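Side-chain contacts in cupin domain protein (Microcystis aeruginosa DIANCHI905, PDB 5ZBF), which probably acts as a cupin-superfamily isomerase in the biosynthesis of the Choi moiety of aeruginosin, binding an iron(II) ion and 4-hydroxyphenylpyruvic acid: residues P10-L13 and V17-E20; R70-I75 and I137-I142; L106-V111 and K131-E136. One frame throughout, in Å; residues are numbered along the deposited sequence.

Interaction 1 (P10-L13 and V17-E20); sequences PIKL and VELE
Residues 10-13 and 17-20 run antiparallel as the two arms of a beta hairpin, their short axes 4.7 Å apart at closest approach and 157° apart in direction. Ile11 and Leu19 form the hydrogen-bonded pair: Ile11 N donates to Leu19 O (2.9 Å), and Leu19 N returns a bond to Ile11 O (2.8 Å). Toward the turn, Leu13 N bonds to Val17 O. Lys12 and Glu18, a non-hydrogen-bonded pair, share one face with Pro10 and Glu20. The extended Lys12 chain crosses that of Glu18 at an angle, CG to CG 4.1 Å, while Lys12 NZ and Glu18 OE2 stay 4.9 Å apart, too far for a salt bridge, though the opposite charges probably attract weakly across the gap. Glu20 bends at chi2 (-68°), which folds its carboxylate back over the proline, OE2 lying 3.7 Å from Pro10 CB. Shortening Glu20 to an alanine would take the carboxylate away and would probably cost Pro10 CA and CB their contact with it. Nearer the turn, Leu13 CB meets Val17 CB at 3.9 Å and Leu13 CD2 reaches Leu19 CD1 at 4.0 Å, while Leu19 also packs on Gln30 and Ser32 of strand 27-34. Lys12, Glu18 and Glu20 thus sit with Pro10 on one face, Ile11 and Leu19 on the other, and Leu13, which extends the aliphatic contact, touches the bound 4-hydroxyphenylpyruvic acid.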
ATOM      1  N   PRO A  10      -3.757   2.597  16.605  1.00 19.42           N
ATOM      2  CA  PRO A  10      -2.568   1.785  16.877  1.00 18.92           C
ATOM      3  C   PRO A  10      -2.915   0.493  17.607  1.00 18.53           C
ATOM      4  O   PRO A  10      -3.594   0.535  18.625  1.00 18.83           O
ATOM      5  CB  PRO A  10      -1.736   2.679  17.805  1.00 20.56           C
ATOM      6  CG  PRO A  10      -2.737   3.516  18.500  1.00 24.71           C
ATOM      7  CD  PRO A  10      -3.902   3.693  17.574  1.00 22.97           C
ATOM      8  N   ILE A  11      -2.460  -0.636  17.079  1.00 18.32           N
ATOM      9  CA  ILE A  11      -2.723  -1.952  17.649  0.50 19.48           C
ATOM     10  C   ILE A  11      -1.426  -2.751  17.803  1.00 18.62           C
ATOM     11  O   ILE A  11      -0.522  -2.615  16.986  1.00 19.02           O
ATOM     12  CB  ILE A  11      -3.757  -2.696  16.764  0.50 25.29           C
ATOM     13  CG1 ILE A  11      -5.166  -2.486  17.329  0.50 28.74           C
ATOM     14  CG2 ILE A  11      -3.475  -4.186  16.649  0.50 23.40           C
ATOM     15  CD1 ILE A  11      -6.018  -1.569  16.487  0.50 33.98           C
ATOM     16  N   LYS A  12      -1.359  -3.589  18.837  1.00 20.27           N
ATOM     17  CA  LYS A  12      -0.262  -4.516  18.964  1.00 21.81           C
ATOM     18  C   LYS A  12      -0.864  -5.901  18.839  1.00 22.07           C
ATOM     19  O   LYS A  12      -1.710  -6.280  19.613  1.00 27.92           O
ATOM     20  CB  LYS A  12       0.466  -4.348  20.283  1.00 25.18           C
ATOM     21  CG  LYS A  12       1.734  -5.179  20.349  1.00 31.24           C
ATOM     22  CD  LYS A  12       2.642  -4.737  21.479  1.00 35.97           C
ATOM     23  CE  LYS A  12       3.950  -5.506  21.439  1.00 41.33           C
ATOM     24  NZ  LYS A  12       4.619  -5.525  22.762  1.00 42.92           N
ATOM     25  N   LEU A  13      -0.442  -6.610  17.798  1.00 29.06           N
ATOM     26  CA  LEU A  13      -1.154  -7.814  17.405  1.00 34.06           C
ATOM     27  C   LEU A  13      -0.650  -8.972  18.216  1.00 32.20           C
ATOM     28  O   LEU A  13      -1.410  -9.869  18.581  1.00 43.58           O
ATOM     29  CB  LEU A  13      -0.967  -8.069  15.911  1.00 39.74           C
ATOM     30  CG  LEU A  13      -2.108  -8.783  15.195  1.00 44.71           C
ATOM     31  CD1 LEU A  13      -3.451  -8.120  15.484  1.00 44.94           C
ATOM     32  CD2 LEU A  13      -1.829  -8.825  13.699  1.00 46.69           C
ATOM     33  N   VAL A  17       4.283  -7.817  16.346  1.00 21.33           N
ATOM     34  CA  VAL A  17       3.660  -7.009  15.294  1.00 20.70           C
ATOM     35  C   VAL A  17       2.920  -5.802  15.852  1.00 20.90           C
ATOM     36  O   VAL A  17       2.014  -5.932  16.668  1.00 22.21           O
ATOM     37  CB  VAL A  17       2.663  -7.839  14.455  1.00 24.57           C
ATOM     38  CG1 VAL A  17       2.033  -6.978  13.366  1.00 25.94           C
ATOM     39  CG2 VAL A  17       3.351  -9.048  13.843  1.00 28.17           C
ATOM     40  N   GLU A  18       3.314  -4.620  15.394  1.00 20.34           N
ATOM     41  CA  GLU A  18       2.595  -3.399  15.697  1.00 19.71           C
ATOM     42  C   GLU A  18       2.031  -2.839  14.407  1.00 18.84           C
ATOM     43  O   GLU A  18       2.714  -2.850  13.366  1.00 20.18           O
ATOM     44  CB  GLU A  18       3.529  -2.406  16.361  1.00 24.58           C
ATOM     45  CG  GLU A  18       3.927  -2.872  17.749  1.00 34.12           C
ATOM     46  CD  GLU A  18       5.017  -2.031  18.357  1.00 43.89           C
ATOM     47  OE1 GLU A  18       5.938  -1.609  17.625  1.00 56.27           O
ATOM     48  OE2 GLU A  18       4.957  -1.814  19.569  1.00 55.72           O
ATOM     49  N   LEU A  19       0.786  -2.377  14.476  1.00 16.24           N
ATOM     50  CA  LEU A  19       0.071  -1.885  13.307  1.00 19.19           C
ATOM     51  C   LEU A  19      -0.512  -0.496  13.551  1.00 19.34           C
ATOM     52  O   LEU A  19      -0.873  -0.155  14.683  1.00 18.76           O
ATOM     53  CB  LEU A  19      -1.077  -2.826  12.951  1.00 20.75           C
ATOM     54  CG  LEU A  19      -0.792  -4.308  12.663  1.00 20.50           C
ATOM     55  CD1 LEU A  19      -2.102  -5.034  12.417  1.00 24.14           C
ATOM     56  CD2 LEU A  19       0.122  -4.490  11.463  1.00 22.43           C
ATOM     57  N   GLU A  20      -0.563   0.298  12.476  1.00 18.18           N
ATOM     58  CA  GLU A  20      -1.379   1.508  12.402  1.00 17.41           C
ATOM     59  C   GLU A  20      -2.475   1.200  11.390  1.00 18.19           C
ATOM     60  O   GLU A  20      -2.196   1.008  10.198  1.00 18.28           O
ATOM     61  CB  GLU A  20      -0.542   2.711  11.953  1.00 20.77           C
ATOM     62  CG  GLU A  20       0.505   3.148  12.979  1.00 23.41           C
ATOM     63  CD  GLU A  20      -0.061   3.742  14.272  1.00 29.20           C
ATOM     64  OE1 GLU A  20      -1.233   4.186  14.318  1.00 33.27           O
ATOM     65  OE2 GLU A  20       0.695   3.786  15.270  1.00 35.02           O
TER

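Interaction 2 (R70-I75 and I137-I142); sequences RALQDI and IVMMKI
Two cupin domains of a bicupin chain meet here, Leu72 and Ile75 of the first against Met139 and Ile137 of the second. The loop ahead of strand 74-78 supplies Leu72, the strand itself supplies Ile75, and strand 135-142 supplies both partners. No hydrogen bond crosses between the segments; the join is made mainly by apolar side chains, with one methyl on a backbone carbonyl. In one of the two conformers of Ile75, its end meets that of Ile137 tip to tip, CD1 to CD1 at 4.0 Å, a contact that depends on that conformer. Ile137 gets there with CG1 anti to the carbonyl carbon (chi1 -65°) and the rest of the chain extended. Further along, the Met139 thioether lies against Leu72, SD 4.2 Å from Leu72 CB. The bend at chi3 (66°) turns its methyl to the backbone, where Met139 CE lies 3.5 Å from Leu72 O. Neighbouring strands continue the apolar packing: Ile75 also rests on Ile50 and Met52, and Met139 on Leu115.

The loop that presents Leu72 is pinned at its two ends by a salt bridge. Arg70 holds Asp74 side-on, NE to OD2 at 2.9 Å and NH2 to OD1 at 3.0 Å, with both oxygens close to the guanidinium plane. Asp74 OD1 has a further partner in Thr114 OG1. Asp74 OD2 also accepts from the backbone: Arg70 N, 2.8 Å away, comes on the anti side but tilted out of the carboxylate plane, as NE is on the syn side, both from the same face.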
ATOM      1  N   ARG A  70      11.282  -8.393  -1.263  1.00 21.59           N
ATOM      2  CA  ARG A  70      12.262  -7.303  -1.225  1.00 20.59           C
ATOM      3  C   ARG A  70      11.585  -5.955  -1.063  1.00 18.79           C
ATOM      4  O   ARG A  70      10.518  -5.710  -1.628  1.00 19.79           O
ATOM      5  CB  ARG A  70      13.083  -7.286  -2.511  1.00 23.87           C
ATOM      6  CG  ARG A  70      13.959  -8.519  -2.712  1.00 25.23           C
ATOM      7  CD  ARG A  70      14.464  -8.632  -4.130  1.00 28.56           C
ATOM      8  NE  ARG A  70      13.339  -8.698  -5.055  1.00 24.09           N
ATOM      9  CZ  ARG A  70      13.443  -8.593  -6.375  1.00 25.62           C
ATOM     10  NH1 ARG A  70      14.627  -8.441  -6.946  1.00 26.91           N
ATOM     11  NH2 ARG A  70      12.349  -8.647  -7.124  1.00 25.17           N
ATOM     12  N   ALA A  71      12.241  -5.074  -0.313  1.00 18.38           N
ATOM     13  CA  ALA A  71      11.729  -3.727  -0.043  1.00 18.87           C
ATOM     14  C   ALA A  71      11.467  -2.955  -1.345  1.00 19.85           C
ATOM     15  O   ALA A  71      12.310  -2.935  -2.238  1.00 19.54           O
ATOM     16  CB  ALA A  71      12.718  -2.961   0.812  1.00 20.63           C
ATOM     17  N   LEU A  72      10.284  -2.352  -1.428  1.00 18.04           N
ATOM     18  CA  LEU A  72       9.877  -1.481  -2.534  1.00 19.24           C
ATOM     19  C   LEU A  72       9.884  -2.172  -3.905  1.00 20.89           C
ATOM     20  O   LEU A  72       9.940  -1.494  -4.938  1.00 24.55           O
ATOM     21  CB  LEU A  72      10.731  -0.208  -2.549  1.00 20.79           C
ATOM     22  CG  LEU A  72      10.764   0.554  -1.220  1.00 20.80           C
ATOM     23  CD1 LEU A  72      11.687   1.750  -1.358  1.00 23.56           C
ATOM     24  CD2 LEU A  72       9.373   0.997  -0.794  1.00 21.58           C
ATOM     25  N   GLN A  73       9.795  -3.504  -3.914  1.00 21.01           N
ATOM     26  CA  GLN A  73       9.816  -4.289  -5.159  1.00 20.22           C
ATOM     27  C   GLN A  73       8.683  -5.315  -5.265  1.00 19.99           C
ATOM     28  O   GLN A  73       7.941  -5.334  -6.253  1.00 22.09           O
ATOM     29  CB  GLN A  73      11.148  -5.016  -5.328  1.00 21.76           C
ATOM     30  CG  GLN A  73      12.359  -4.105  -5.464  1.00 25.15           C
ATOM     31  CD  GLN A  73      13.548  -4.808  -6.098  1.00 32.74           C
ATOM     32  OE1 GLN A  73      13.583  -5.032  -7.315  1.00 45.29           O
ATOM     33  NE2 GLN A  73      14.527  -5.153  -5.286  1.00 35.94           N
ATOM     34  N   ASP A  74       8.556  -6.163  -4.245  1.00 19.46           N
ATOM     35  CA  ASP A  74       7.664  -7.300  -4.316  1.00 19.83           C
ATOM     36  C   ASP A  74       6.357  -7.030  -3.565  1.00 21.20           C
ATOM     37  O   ASP A  74       6.326  -6.303  -2.571  1.00 22.06           O
ATOM     38  CB  ASP A  74       8.375  -8.542  -3.772  1.00 23.07           C
ATOM     39  CG  ASP A  74       9.662  -8.872  -4.541  1.00 25.29           C
ATOM     40  OD1 ASP A  74       9.672  -8.765  -5.783  1.00 25.76           O
ATOM     41  OD2 ASP A  74      10.684  -9.207  -3.903  1.00 24.77           O
ATOM     42  N   ILE A  75       5.270  -7.573  -4.109  1.00 22.07           N
ATOM     43  CA  ILE A  75       4.002  -7.505  -3.420  0.50 22.52           C
ATOM     44  C   ILE A  75       3.508  -8.941  -3.190  1.00 21.00           C
ATOM     45  O   ILE A  75       3.467  -9.772  -4.097  1.00 21.68           O
ATOM     46  CB  ILE A  75       2.997  -6.522  -4.104  0.50 30.15           C
ATOM     47  CG1 ILE A  75       1.826  -7.206  -4.797  0.50 34.64           C
ATOM     48  CG2 ILE A  75       3.692  -5.547  -5.054  0.50 29.90           C
ATOM     49  CD1 ILE A  75       0.571  -7.128  -3.970  0.50 36.00           C
ATOM     50  N   ILE A 137      -0.904  -1.447  -8.028  1.00 20.21           N
ATOM     51  CA  ILE A 137       0.006  -0.663  -7.193  1.00 20.52           C
ATOM     52  C   ILE A 137       0.942   0.131  -8.100  1.00 20.67           C
ATOM     53  O   ILE A 137       1.496  -0.407  -9.049  1.00 21.97           O
ATOM     54  CB  ILE A 137       0.776  -1.559  -6.201  1.00 22.24           C
ATOM     55  CG1 ILE A 137      -0.225  -2.181  -5.208  1.00 26.71           C
ATOM     56  CG2 ILE A 137       1.843  -0.762  -5.451  1.00 23.28           C
ATOM     57  CD1 ILE A 137       0.389  -3.145  -4.224  1.00 30.99           C
ATOM     58  N   VAL A 138       1.081   1.417  -7.799  1.00 20.54           N
ATOM     59  CA  VAL A 138       1.931   2.326  -8.557  1.00 22.26           C
ATOM     60  C   VAL A 138       2.852   3.047  -7.585  1.00 21.19           C
ATOM     61  O   VAL A 138       2.385   3.622  -6.620  1.00 22.71           O
ATOM     62  CB  VAL A 138       1.088   3.367  -9.319  1.00 22.28           C
ATOM     63  CG1 VAL A 138       1.987   4.269 -10.165  1.00 24.96           C
ATOM     64  CG2 VAL A 138       0.041   2.664 -10.174  1.00 24.42           C
ATOM     65  N   MET A 139       4.153   2.997  -7.843  1.00 19.45           N
ATOM     66  CA  MET A 139       5.145   3.761  -7.081  1.00 20.04           C
ATOM     67  C   MET A 139       5.804   4.726  -8.054  1.00 21.42           C
ATOM     68  O   MET A 139       6.204   4.327  -9.145  1.00 24.71           O
ATOM     69  CB  MET A 139       6.207   2.835  -6.497  1.00 22.15           C
ATOM     70  CG  MET A 139       7.195   3.524  -5.568  1.00 24.43           C
ATOM     71  SD  MET A 139       8.304   2.396  -4.694  1.00 29.55           S
ATOM     72  CE  MET A 139       9.275   1.716  -6.032  1.00 33.35           C
ATOM     73  N   MET A 140       5.929   5.986  -7.659  1.00 20.48           N
ATOM     74  CA  MET A 140       6.439   7.000  -8.573  1.00 22.25           C
ATOM     75  C   MET A 140       7.024   8.186  -7.844  1.00 24.35           C
ATOM     76  O   MET A 140       6.574   8.537  -6.757  1.00 24.45           O
ATOM     77  CB  MET A 140       5.314   7.484  -9.476  1.00 25.51           C
ATOM     78  CG  MET A 140       4.208   8.219  -8.754  1.00 29.49           C
ATOM     79  SD  MET A 140       2.811   8.515  -9.844  1.00 38.38           S
ATOM     80  CE  MET A 140       3.529   9.629 -11.039  1.00 37.25           C
ATOM     81  N   LYS A 141       8.009   8.818  -8.476  1.00 23.44           N
ATOM     82  CA  LYS A 141       8.608  10.026  -7.928  1.00 24.19           C
ATOM     83  C   LYS A 141       7.820  11.225  -8.414  1.00 25.39           C
ATOM     84  O   LYS A 141       7.591  11.375  -9.625  1.00 29.98           O
ATOM     85  CB  LYS A 141      10.074  10.148  -8.341  1.00 27.01           C
ATOM     86  CG  LYS A 141      10.990   9.267  -7.519  0.70 28.18           C
ATOM     87  CD  LYS A 141      12.448   9.688  -7.619  0.50 29.91           C
ATOM     88  CE  LYS A 141      13.222   9.297  -6.370  0.50 27.60           C
ATOM     89  NZ  LYS A 141      13.460   7.833  -6.286  0.50 29.51           N
ATOM     90  N   ILE A 142       7.392  12.052  -7.470  1.00 24.03           N
ATOM     91  CA  ILE A 142       6.763  13.339  -7.760  1.00 26.48           C
ATOM     92  C   ILE A 142       7.871  14.383  -7.674  1.00 25.70           C
ATOM     93  O   ILE A 142       8.343  14.679  -6.584  1.00 26.01           O
ATOM     94  CB  ILE A 142       5.651  13.687  -6.741  1.00 24.41           C
ATOM     95  CG1 ILE A 142       4.628  12.539  -6.603  1.00 23.10           C
ATOM     96  CG2 ILE A 142       4.956  14.991  -7.135  1.00 25.71           C
ATOM     97  CD1 ILE A 142       3.922  12.153  -7.889  1.00 29.18           C
TER

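Interaction 3 (L106-V111 and K131-E136); sequences LPSEDV and KGSWFE
Ser133 and Ser108 meet through hydroxyls set by different first torsions: in Ser133, OG sits between the backbone N and the carbonyl carbon (chi1 63°), whereas in Ser108 it stands opposite the carbonyl carbon and beside the backbone N (chi1 -51°). The two hydroxyls are hydrogen-bonded, Ser133 OG to Ser108 OG at 2.8 Å. Ser108 OG also bonds to Asp79 OD1, so this hydroxyl ties a third part of the chain to the pair. Beside it, Ser133 CB packs against the backbone of the other segment, 3.5 Å from Leu106 O.

A water adds a second, indirect link between the same two segments. It donates to Leu106 O at 2.9 Å and is hydrogen-bonded to Ser133 OG at 2.6 Å, so the serine hydroxyl is engaged by both Ser108 and the water.

In the fold, this contact lies near the surface of the bicupin, where the loop between strands 94-101 and 112-119 passes the turn of the beta hairpin formed by strands 126-131 and 135-142. That turn is closed by a backbone bond from Gly132 N to Phe135 O. Its aromatic residues are buried: Trp134 packs on Ser48 and Ile50 of strand 48-55, and Phe135 on Ile75 and Val77 of strand 74-78.

Within the turn, Gly132 CA lies 3.6 Å above one face of the Phe135 ring, displaced toward its rim. Trp134 in turn receives Phe135 CD2 over one face of its indole, again toward the rim, while Trp134 CG lies at the edge of the phenyl ring and in its plane.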
ATOM      1  N   LEU A 106     -12.046 -12.842  -9.602  1.00 24.56           N
ATOM      2  CA  LEU A 106     -11.472 -14.171  -9.838  1.00 26.79           C
ATOM      3  C   LEU A 106     -10.079 -14.303  -9.207  1.00 26.64           C
ATOM      4  O   LEU A 106      -9.415 -13.301  -9.000  1.00 29.93           O
ATOM      5  CB  LEU A 106     -11.391 -14.464 -11.342  1.00 28.72           C
ATOM      6  CG  LEU A 106     -12.724 -14.812 -11.996  1.00 25.44           C
ATOM      7  CD1 LEU A 106     -12.586 -14.841 -13.509  1.00 29.08           C
ATOM      8  CD2 LEU A 106     -13.258 -16.129 -11.463  1.00 24.00           C
ATOM      9  N   PRO A 107      -9.635 -15.542  -8.912  1.00 30.64           N
ATOM     10  CA  PRO A 107      -8.393 -15.745  -8.160  1.00 30.75           C
ATOM     11  C   PRO A 107      -7.138 -15.190  -8.818  1.00 26.54           C
ATOM     12  O   PRO A 107      -7.039 -15.132 -10.051  1.00 32.60           O
ATOM     13  CB  PRO A 107      -8.279 -17.273  -8.067  1.00 36.65           C
ATOM     14  CG  PRO A 107      -9.668 -17.771  -8.217  1.00 38.40           C
ATOM     15  CD  PRO A 107     -10.308 -16.823  -9.189  1.00 35.36           C
ATOM     16  N   SER A 108      -6.186 -14.812  -7.977  1.00 29.37           N
ATOM     17  CA  SER A 108      -4.877 -14.350  -8.413  1.00 28.46           C
ATOM     18  C   SER A 108      -4.031 -15.509  -8.926  1.00 27.84           C
ATOM     19  O   SER A 108      -4.025 -16.594  -8.336  1.00 33.13           O
ATOM     20  CB  SER A 108      -4.152 -13.701  -7.240  1.00 29.89           C
ATOM     21  OG  SER A 108      -4.976 -12.735  -6.605  1.00 31.47           O
ATOM     22  N   GLU A 109      -3.315 -15.272 -10.020  1.00 30.08           N
ATOM     23  CA  GLU A 109      -2.461 -16.297 -10.627  1.00 32.52           C
ATOM     24  C   GLU A 109      -1.094 -16.395  -9.932  1.00 35.18           C
ATOM     25  O   GLU A 109      -0.412 -17.408 -10.045  1.00 42.31           O
ATOM     26  CB  GLU A 109      -2.284 -16.018 -12.123  1.00 39.79           C
ATOM     27  CG  GLU A 109      -1.404 -17.021 -12.852  1.00 45.25           C
ATOM     28  N   ASP A 110      -0.698 -15.356  -9.202  1.00 35.44           N
ATOM     29  CA  ASP A 110       0.613 -15.336  -8.566  1.00 30.31           C
ATOM     30  C   ASP A 110       0.492 -14.937  -7.101  1.00 29.26           C
ATOM     31  O   ASP A 110      -0.298 -14.043  -6.775  1.00 33.59           O
ATOM     32  CB  ASP A 110       1.521 -14.347  -9.301  1.00 32.20           C
ATOM     33  CG  ASP A 110       1.621 -14.638 -10.784  1.00 41.41           C
ATOM     34  OD1 ASP A 110       2.375 -15.557 -11.169  1.00 47.98           O
ATOM     35  OD2 ASP A 110       0.941 -13.947 -11.569  1.00 48.35           O
ATOM     36  N   VAL A 111       1.267 -15.598  -6.228  1.00 27.03           N
ATOM     37  CA  VAL A 111       1.371 -15.210  -4.805  1.00 24.02           C
ATOM     38  C   VAL A 111       2.382 -14.078  -4.557  1.00 23.75           C
ATOM     39  O   VAL A 111       2.352 -13.425  -3.502  1.00 24.69           O
ATOM     40  CB  VAL A 111       1.709 -16.406  -3.868  1.00 22.93           C
ATOM     41  CG1 VAL A 111       0.600 -17.456  -3.914  1.00 27.75           C
ATOM     42  CG2 VAL A 111       3.060 -17.038  -4.197  1.00 25.27           C
ATOM     43  N   LYS A 131      -0.227  -4.849 -11.838  1.00 26.09           N
ATOM     44  CA  LYS A 131      -1.663  -5.043 -11.727  0.50 26.93           C
ATOM     45  C   LYS A 131      -1.930  -6.462 -11.275  1.00 28.11           C
ATOM     46  O   LYS A 131      -1.337  -7.415 -11.806  1.00 29.57           O
ATOM     47  CB  LYS A 131      -2.334  -4.806 -13.080  0.50 27.19           C
ATOM     48  CG  LYS A 131      -2.175  -3.392 -13.600  0.50 27.35           C
ATOM     49  N   GLY A 132      -2.813  -6.602 -10.294  1.00 26.32           N
ATOM     50  CA  GLY A 132      -3.225  -7.903  -9.809  1.00 27.32           C
ATOM     51  C   GLY A 132      -4.693  -8.107 -10.083  1.00 28.14           C
ATOM     52  O   GLY A 132      -5.309  -7.358 -10.848  1.00 29.68           O
ATOM     53  N   SER A 133      -5.259  -9.124  -9.436  1.00 27.04           N
ATOM     54  CA  SER A 133      -6.629  -9.539  -9.709  1.00 28.97           C
ATOM     55  C   SER A 133      -7.679  -8.513  -9.269  1.00 29.99           C
ATOM     56  O   SER A 133      -8.701  -8.370  -9.948  1.00 31.83           O
ATOM     57  CB  SER A 133      -6.908 -10.897  -9.059  1.00 31.32           C
ATOM     58  OG  SER A 133      -6.801 -10.834  -7.652  1.00 32.87           O
ATOM     59  N   TRP A 134      -7.421  -7.811  -8.154  1.00 26.13           N
ATOM     60  CA  TRP A 134      -8.353  -6.811  -7.596  1.00 24.76           C
ATOM     61  C   TRP A 134      -7.731  -5.422  -7.306  1.00 23.62           C
ATOM     62  O   TRP A 134      -8.367  -4.569  -6.682  1.00 24.02           O
ATOM     63  CB  TRP A 134      -9.024  -7.366  -6.322  1.00 26.03           C
ATOM     64  CG  TRP A 134      -8.106  -7.732  -5.169  1.00 25.71           C
ATOM     65  CD1 TRP A 134      -7.435  -8.907  -4.997  1.00 25.95           C
ATOM     66  CD2 TRP A 134      -7.820  -6.938  -4.010  1.00 25.90           C
ATOM     67  NE1 TRP A 134      -6.735  -8.891  -3.817  1.00 26.72           N
ATOM     68  CE2 TRP A 134      -6.956  -7.693  -3.190  1.00 24.56           C
ATOM     69  CE3 TRP A 134      -8.214  -5.667  -3.586  1.00 22.47           C
ATOM     70  CZ2 TRP A 134      -6.469  -7.209  -1.979  1.00 24.79           C
ATOM     71  CZ3 TRP A 134      -7.735  -5.188  -2.374  1.00 24.69           C
ATOM     72  CH2 TRP A 134      -6.873  -5.958  -1.588  1.00 22.62           C
ATOM     73  N   PHE A 135      -6.519  -5.178  -7.799  1.00 22.90           N
ATOM     74  CA  PHE A 135      -5.753  -4.007  -7.393  1.00 19.93           C
ATOM     75  C   PHE A 135      -4.682  -3.646  -8.422  1.00 23.26           C
ATOM     76  O   PHE A 135      -4.230  -4.487  -9.184  1.00 24.61           O
ATOM     77  CB  PHE A 135      -5.053  -4.285  -6.046  1.00 22.60           C
ATOM     78  CG  PHE A 135      -4.103  -5.437  -6.116  1.00 21.46           C
ATOM     79  CD1 PHE A 135      -2.759  -5.239  -6.403  1.00 23.66           C
ATOM     80  CD2 PHE A 135      -4.570  -6.741  -5.975  1.00 23.48           C
ATOM     81  CE1 PHE A 135      -1.896  -6.316  -6.516  1.00 23.38           C
ATOM     82  CE2 PHE A 135      -3.709  -7.819  -6.087  1.00 24.47           C
ATOM     83  CZ  PHE A 135      -2.367  -7.606  -6.351  1.00 24.67           C
ATOM     84  N   GLU A 136      -4.249  -2.394  -8.392  1.00 23.08           N
ATOM     85  CA  GLU A 136      -3.027  -1.986  -9.068  1.00 21.41           C
ATOM     86  C   GLU A 136      -2.202  -1.172  -8.090  1.00 19.84           C
ATOM     87  O   GLU A 136      -2.738  -0.300  -7.414  1.00 24.54           O
ATOM     88  CB  GLU A 136      -3.339  -1.152 -10.313  1.00 26.06           C
ATOM     89  CG  GLU A 136      -2.096  -0.698 -11.056  1.00 30.16           C
ATOM     90  CD  GLU A 136      -2.393  -0.003 -12.373  1.00 34.68           C
ATOM     91  OE1 GLU A 136      -3.544   0.429 -12.596  1.00 41.41           O
ATOM     92  OE2 GLU A 136      -1.458   0.128 -13.185  1.00 38.24           O
TER
HETATM   93  O   HOH W   1      -9.024 -11.772  -6.563  1.00 39.82           O

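The three contacts illustrate how one chain closes a hairpin, joins its two cupin domains and fastens a loop. Interactions 2 and 3 share strand 135-142 and touch directly, Ile75 CD1, in one of that residue's two conformers, packing 3.6 Å from Phe135 CE1; along the chain, interaction 3 is nested within the loop that interaction 2 closes. Interaction 1 stands apart, its centre 23 Å from that of interaction 2 and 26 Å from that of interaction 3. It is also the one that reaches the pocket: the Leu13 side chain lies about 4 Å from the bound 4-hydroxyphenylpyruvic acid and about 8 Å from the iron, whereas the Ile75 side chain is about 12 Å from that ligand.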